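Local structure of putative isochorismatase (Burkholderia xenovorans, 3OQP) at residues R45-F57 / A82-A94. The protein is probably a hydrolase of the isochorismatase family, related to the nicotinamidases, though its own substrate is not established. Residues are numbered along the deposited sequence; the frame is centred on the assembly and turned at random. Where two conformers were deposited one is given.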
loop_
_atom_site.group_PDB
_atom_site.type_symbol
_atom_site.label_atom_id
_atom_site.label_comp_id
_atom_site.label_asym_id
_atom_site.label_seq_id
_atom_site.Cartn_x
_atom_site.Cartn_y
_atom_site.Cartn_z
ATOM N N ARG A 45 6.045 -6.803 26.386
ATOM C CA ARG A 45 5.519 -6.685 27.764
ATOM C C ARG A 45 6.697 -6.555 28.742
ATOM O O ARG A 45 6.678 -5.728 29.634
ATOM C CB ARG A 45 4.601 -7.843 28.052
ATOM C CG ARG A 45 3.894 -7.723 29.440
ATOM C CD ARG A 45 2.920 -8.871 29.745
ATOM N NE ARG A 45 2.253 -8.639 31.042
ATOM C CZ ARG A 45 1.553 -9.556 31.727
ATOM N NH1 ARG A 45 1.408 -10.808 31.267
ATOM N NH2 ARG A 45 0.984 -9.216 32.896
ATOM N N ALA A 46 7.773 -7.323 28.504
ATOM C CA ALA A 46 8.932 -7.314 29.403
ATOM C C ALA A 46 9.678 -5.970 29.348
ATOM O O ALA A 46 10.190 -5.502 30.370
ATOM C CB ALA A 46 9.874 -8.462 29.083
ATOM N N ALA A 47 9.644 -5.317 28.188
ATOM C CA ALA A 47 10.350 -4.086 27.932
ATOM C C ALA A 47 9.498 -2.834 28.119
ATOM O O ALA A 47 9.976 -1.723 27.927
ATOM C CB ALA A 47 10.920 -4.115 26.498
ATOM N N GLY A 48 8.217 -2.985 28.431
ATOM C CA GLY A 48 7.378 -1.825 28.618
ATOM C C GLY A 48 6.973 -1.147 27.322
ATOM O O GLY A 48 6.636 0.016 27.306
ATOM N N VAL A 49 7.020 -1.875 26.213
ATOM C CA VAL A 49 6.478 -1.410 24.930
ATOM C C VAL A 49 4.976 -1.674 24.934
ATOM O O VAL A 49 4.606 -2.827 25.055
ATOM C CB VAL A 49 7.143 -2.196 23.769
ATOM C CG1 VAL A 49 6.447 -1.887 22.431
ATOM C CG2 VAL A 49 8.650 -1.898 23.672
ATOM N N PRO A 50 4.131 -0.634 24.785
ATOM C CA PRO A 50 2.698 -0.884 24.776
ATOM C C PRO A 50 2.323 -1.806 23.624
ATOM O O PRO A 50 2.849 -1.677 22.514
ATOM C CB PRO A 50 2.099 0.525 24.602
ATOM C CG PRO A 50 3.112 1.461 25.061
ATOM C CD PRO A 50 4.418 0.805 24.793
ATOM N N VAL A 51 1.389 -2.702 23.900
ATOM C CA VAL A 51 0.902 -3.667 22.971
ATOM C C VAL A 51 -0.545 -3.363 22.641
ATOM O O VAL A 51 -1.429 -3.256 23.545
ATOM C CB VAL A 51 0.997 -5.080 23.569
ATOM C CG1 VAL A 51 0.321 -6.131 22.623
ATOM C CG2 VAL A 51 2.468 -5.433 23.823
ATOM N N VAL A 52 -0.865 -3.166 21.362
ATOM C CA VAL A 52 -2.218 -2.813 20.882
ATOM C C VAL A 52 -2.741 -3.944 20.031
ATOM O O VAL A 52 -2.036 -4.359 19.082
ATOM C CB VAL A 52 -2.170 -1.546 19.990
ATOM C CG1 VAL A 52 -3.580 -1.202 19.457
ATOM C CG2 VAL A 52 -1.504 -0.380 20.720
ATOM N N ILE A 53 -3.875 -4.526 20.378
ATOM C CA ILE A 53 -4.511 -5.566 19.613
ATOM C C ILE A 53 -5.606 -4.957 18.734
ATOM O O ILE A 53 -6.429 -4.177 19.192
ATOM C CB ILE A 53 -5.155 -6.600 20.575
ATOM C CG1 ILE A 53 -4.114 -7.234 21.484
ATOM C CG2 ILE A 53 -5.984 -7.663 19.835
ATOM C CD1 ILE A 53 -2.959 -7.843 20.810
ATOM N N VAL A 54 -5.647 -5.384 17.476
ATOM C CA VAL A 54 -6.648 -4.963 16.490
ATOM C C VAL A 54 -7.439 -6.214 16.104
ATOM O O VAL A 54 -6.809 -7.247 15.789
ATOM C CB VAL A 54 -6.011 -4.338 15.266
ATOM C CG1 VAL A 54 -7.086 -3.884 14.264
ATOM C CG2 VAL A 54 -5.050 -3.184 15.693
ATOM N N GLN A 55 -8.768 -6.102 16.062
ATOM C CA GLN A 55 -9.642 -7.181 15.639
ATOM C C GLN A 55 -10.549 -6.647 14.535
ATOM O O GLN A 55 -11.229 -5.618 14.729
ATOM C CB GLN A 55 -10.427 -7.700 16.849
ATOM C CG GLN A 55 -11.273 -8.928 16.575
ATOM C CD GLN A 55 -11.927 -9.504 17.842
ATOM O OE1 GLN A 55 -11.987 -8.855 18.884
ATOM N NE2 GLN A 55 -12.284 -10.773 17.776
ATOM N N ASN A 56 -10.653 -7.394 13.444
ATOM C CA ASN A 56 -11.388 -7.003 12.260
ATOM C C ASN A 56 -12.731 -7.758 12.235
ATOM O O ASN A 56 -12.725 -8.992 12.326
ATOM C CB ASN A 56 -10.580 -7.324 11.005
ATOM C CG ASN A 56 -11.254 -6.903 9.738
ATOM O OD1 ASN A 56 -11.111 -5.746 9.341
ATOM N ND2 ASN A 56 -12.027 -7.826 9.088
ATOM N N PHE A 57 -13.849 -7.041 12.108
ATOM C CA PHE A 57 -15.117 -7.696 11.952
ATOM C C PHE A 57 -15.828 -7.313 10.670
ATOM O O PHE A 57 -15.803 -6.167 10.240
ATOM C CB PHE A 57 -16.029 -7.288 13.105
ATOM C CG PHE A 57 -15.641 -7.873 14.423
ATOM C CD1 PHE A 57 -15.786 -9.237 14.677
ATOM C CD2 PHE A 57 -15.242 -7.053 15.456
ATOM C CE1 PHE A 57 -15.474 -9.762 15.920
ATOM C CE2 PHE A 57 -14.931 -7.592 16.717
ATOM C CZ PHE A 57 -15.045 -8.935 16.922
ATOM N N ALA A 82 -1.697 -10.678 27.783
ATOM C CA ALA A 82 -2.080 -9.327 28.176
ATOM C C ALA A 82 -1.977 -8.381 26.988
ATOM O O ALA A 82 -1.361 -8.693 25.953
ATOM C CB ALA A 82 -1.198 -8.843 29.283
ATOM N N ARG A 83 -2.612 -7.231 27.123
ATOM C CA ARG A 83 -2.511 -6.185 26.128
ATOM C C ARG A 83 -2.683 -4.854 26.839
ATOM O O ARG A 83 -3.281 -4.786 27.939
ATOM C CB ARG A 83 -3.597 -6.296 25.036
ATOM C CG ARG A 83 -5.033 -6.224 25.603
ATOM C CD ARG A 83 -6.043 -6.303 24.513
ATOM N NE ARG A 83 -7.390 -6.000 24.996
ATOM C CZ ARG A 83 -8.465 -6.736 24.774
ATOM N NH1 ARG A 83 -8.406 -7.872 24.063
ATOM N NH2 ARG A 83 -9.622 -6.300 25.264
ATOM N N ASP A 84 -2.269 -3.765 26.203
ATOM C CA ASP A 84 -2.535 -2.426 26.766
ATOM C C ASP A 84 -3.628 -1.643 26.117
ATOM O O ASP A 84 -4.169 -0.711 26.737
ATOM C CB ASP A 84 -1.261 -1.630 26.681
ATOM C CG ASP A 84 -0.136 -2.352 27.386
ATOM O OD1 ASP A 84 -0.183 -2.498 28.608
ATOM O OD2 ASP A 84 0.876 -2.781 26.780
ATOM N N HIS A 85 -4.008 -2.016 24.907
ATOM C CA HIS A 85 -5.117 -1.363 24.202
ATOM C C HIS A 85 -5.705 -2.328 23.178
ATOM O O HIS A 85 -5.053 -3.283 22.757
ATOM C CB HIS A 85 -4.631 -0.112 23.507
ATOM C CG HIS A 85 -5.717 0.775 23.005
ATOM N ND1 HIS A 85 -6.735 1.244 23.803
ATOM C CD2 HIS A 85 -5.888 1.338 21.789
ATOM C CE1 HIS A 85 -7.521 2.019 23.071
ATOM N NE2 HIS A 85 -7.015 2.108 21.847
ATOM N N TYR A 86 -6.960 -2.073 22.820
ATOM C CA TYR A 86 -7.775 -2.816 21.870
ATOM C C TYR A 86 -8.498 -1.877 20.934
ATOM O O TYR A 86 -8.994 -0.857 21.369
ATOM C CB TYR A 86 -8.760 -3.711 22.600
ATOM C CG TYR A 86 -9.737 -4.417 21.696
ATOM C CD1 TYR A 86 -10.938 -3.794 21.370
ATOM C CD2 TYR A 86 -9.470 -5.672 21.156
ATOM C CE1 TYR A 86 -11.868 -4.463 20.558
ATOM C CE2 TYR A 86 -10.390 -6.321 20.379
ATOM C CZ TYR A 86 -11.566 -5.706 20.031
ATOM O OH TYR A 86 -12.505 -6.324 19.248
ATOM N N VAL A 87 -8.513 -2.198 19.646
ATOM C CA VAL A 87 -9.157 -1.448 18.573
ATOM C C VAL A 87 -9.905 -2.448 17.682
ATOM O O VAL A 87 -9.279 -3.407 17.222
ATOM C CB VAL A 87 -8.162 -0.702 17.689
ATOM C CG1 VAL A 87 -8.902 -0.022 16.529
ATOM C CG2 VAL A 87 -7.384 0.331 18.515
ATOM N N GLU A 88 -11.234 -2.288 17.533
ATOM C CA GLU A 88 -11.945 -3.032 16.496
ATOM C C GLU A 88 -12.054 -2.190 15.228
ATOM O O GLU A 88 -12.222 -0.992 15.283
ATOM C CB GLU A 88 -13.343 -3.509 16.939
ATOM C CG GLU A 88 -14.390 -2.382 16.983
ATOM C CD GLU A 88 -15.793 -2.905 17.163
ATOM O OE1 GLU A 88 -16.042 -3.590 18.168
ATOM O OE2 GLU A 88 -16.631 -2.642 16.280
ATOM N N LYS A 89 -11.961 -2.841 14.071
ATOM C CA LYS A 89 -12.066 -2.179 12.767
ATOM C C LYS A 89 -12.886 -3.045 11.794
ATOM O O LYS A 89 -13.058 -4.246 12.011
ATOM C CB LYS A 89 -10.690 -1.848 12.163
ATOM C CG LYS A 89 -9.910 -3.078 11.753
ATOM C CD LYS A 89 -8.526 -2.709 11.229
ATOM C CE LYS A 89 -7.800 -3.895 10.672
ATOM N NZ LYS A 89 -8.395 -4.429 9.428
ATOM N N SER A 90 -13.348 -2.390 10.734
ATOM C CA SER A 90 -14.077 -2.971 9.617
ATOM C C SER A 90 -13.561 -2.450 8.265
ATOM O O SER A 90 -14.269 -2.512 7.256
ATOM C CB SER A 90 -15.565 -2.642 9.783
ATOM O OG SER A 90 -16.073 -3.371 10.853
ATOM N N LEU A 91 -12.393 -1.810 8.282
ATOM C CA LEU A 91 -11.679 -1.357 7.116
ATOM C C LEU A 91 -10.245 -1.873 7.234
ATOM O O LEU A 91 -9.841 -2.235 8.320
ATOM C CB LEU A 91 -11.604 0.198 7.072
ATOM C CG LEU A 91 -12.920 0.916 6.856
ATOM C CD1 LEU A 91 -12.728 2.399 7.085
ATOM C CD2 LEU A 91 -13.423 0.612 5.448
ATOM N N PRO A 92 -9.479 -1.877 6.128
ATOM C CA PRO A 92 -8.096 -2.326 6.224
ATOM C C PRO A 92 -7.239 -1.586 7.248
ATOM O O PRO A 92 -6.605 -2.220 8.103
ATOM C CB PRO A 92 -7.579 -2.189 4.776
ATOM C CG PRO A 92 -8.869 -2.341 3.967
ATOM C CD PRO A 92 -9.922 -1.650 4.741
ATOM N N SER A 93 -7.332 -0.260 7.261
ATOM C CA SER A 93 -6.508 0.516 8.170
ATOM C C SER A 93 -7.094 0.547 9.603
ATOM O O SER A 93 -8.280 0.778 9.821
ATOM C CB SER A 93 -6.416 1.956 7.721
ATOM O OG SER A 93 -5.745 2.729 8.721
ATOM N N ALA A 94 -6.233 0.310 10.590
ATOM C CA ALA A 94 -6.554 0.360 12.002
ATOM C C ALA A 94 -6.705 1.799 12.500
ATOM O O ALA A 94 -7.220 1.997 13.602
ATOM C CB ALA A 94 -5.494 -0.348 12.818
HETATM O O HOH W 1 0.852 -11.890 28.595
HETATM O O HOH W 2 3.362 -3.856 27.213
#
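Val51 O takes two backbone bonds, from Asp84 N and His85 N, where strand 51-56 begins to pair in parallel with strand 85-89, the outermost strand on this side of the chain's six-stranded sheet. Backbone bonds then alternate as far as Phe57 N on Lys89 O (2.9 Å). Before the ladder, Asp84 OD2 takes Val51 N on its anti lone pair (2.9 Å), and a water joins it to Val49 O; beyond it, Ser90 OG donates to Phe57 O.

Among side chains, Tyr86 OH donates to Gln55 OE1 (2.6 Å), which lies in plane at the ring edge with the amide turned 89° to the ring. Gln55 reaches there extended, CG anti to the backbone N (chi1 -174°), while its NE2 binds Ala72 O. On the same face, Ile53 CG1 meets the aliphatic CD of Arg83 at 3.7 Å; on the opposite face Val54 CG1 crosses the methylenes of Lys89, 3.6 Å from CD.

Lys89, bent at its last torsion, brings NZ to Leu91 O (2.9 Å) and Pro92 O, and also to Asp13 and the sulfinated Cys122. These partners fix where NZ sits: edge strand 85-89 carries Lys89 to this site, consistent with its being the lysine of the family's Asp-Lys-Cys triad.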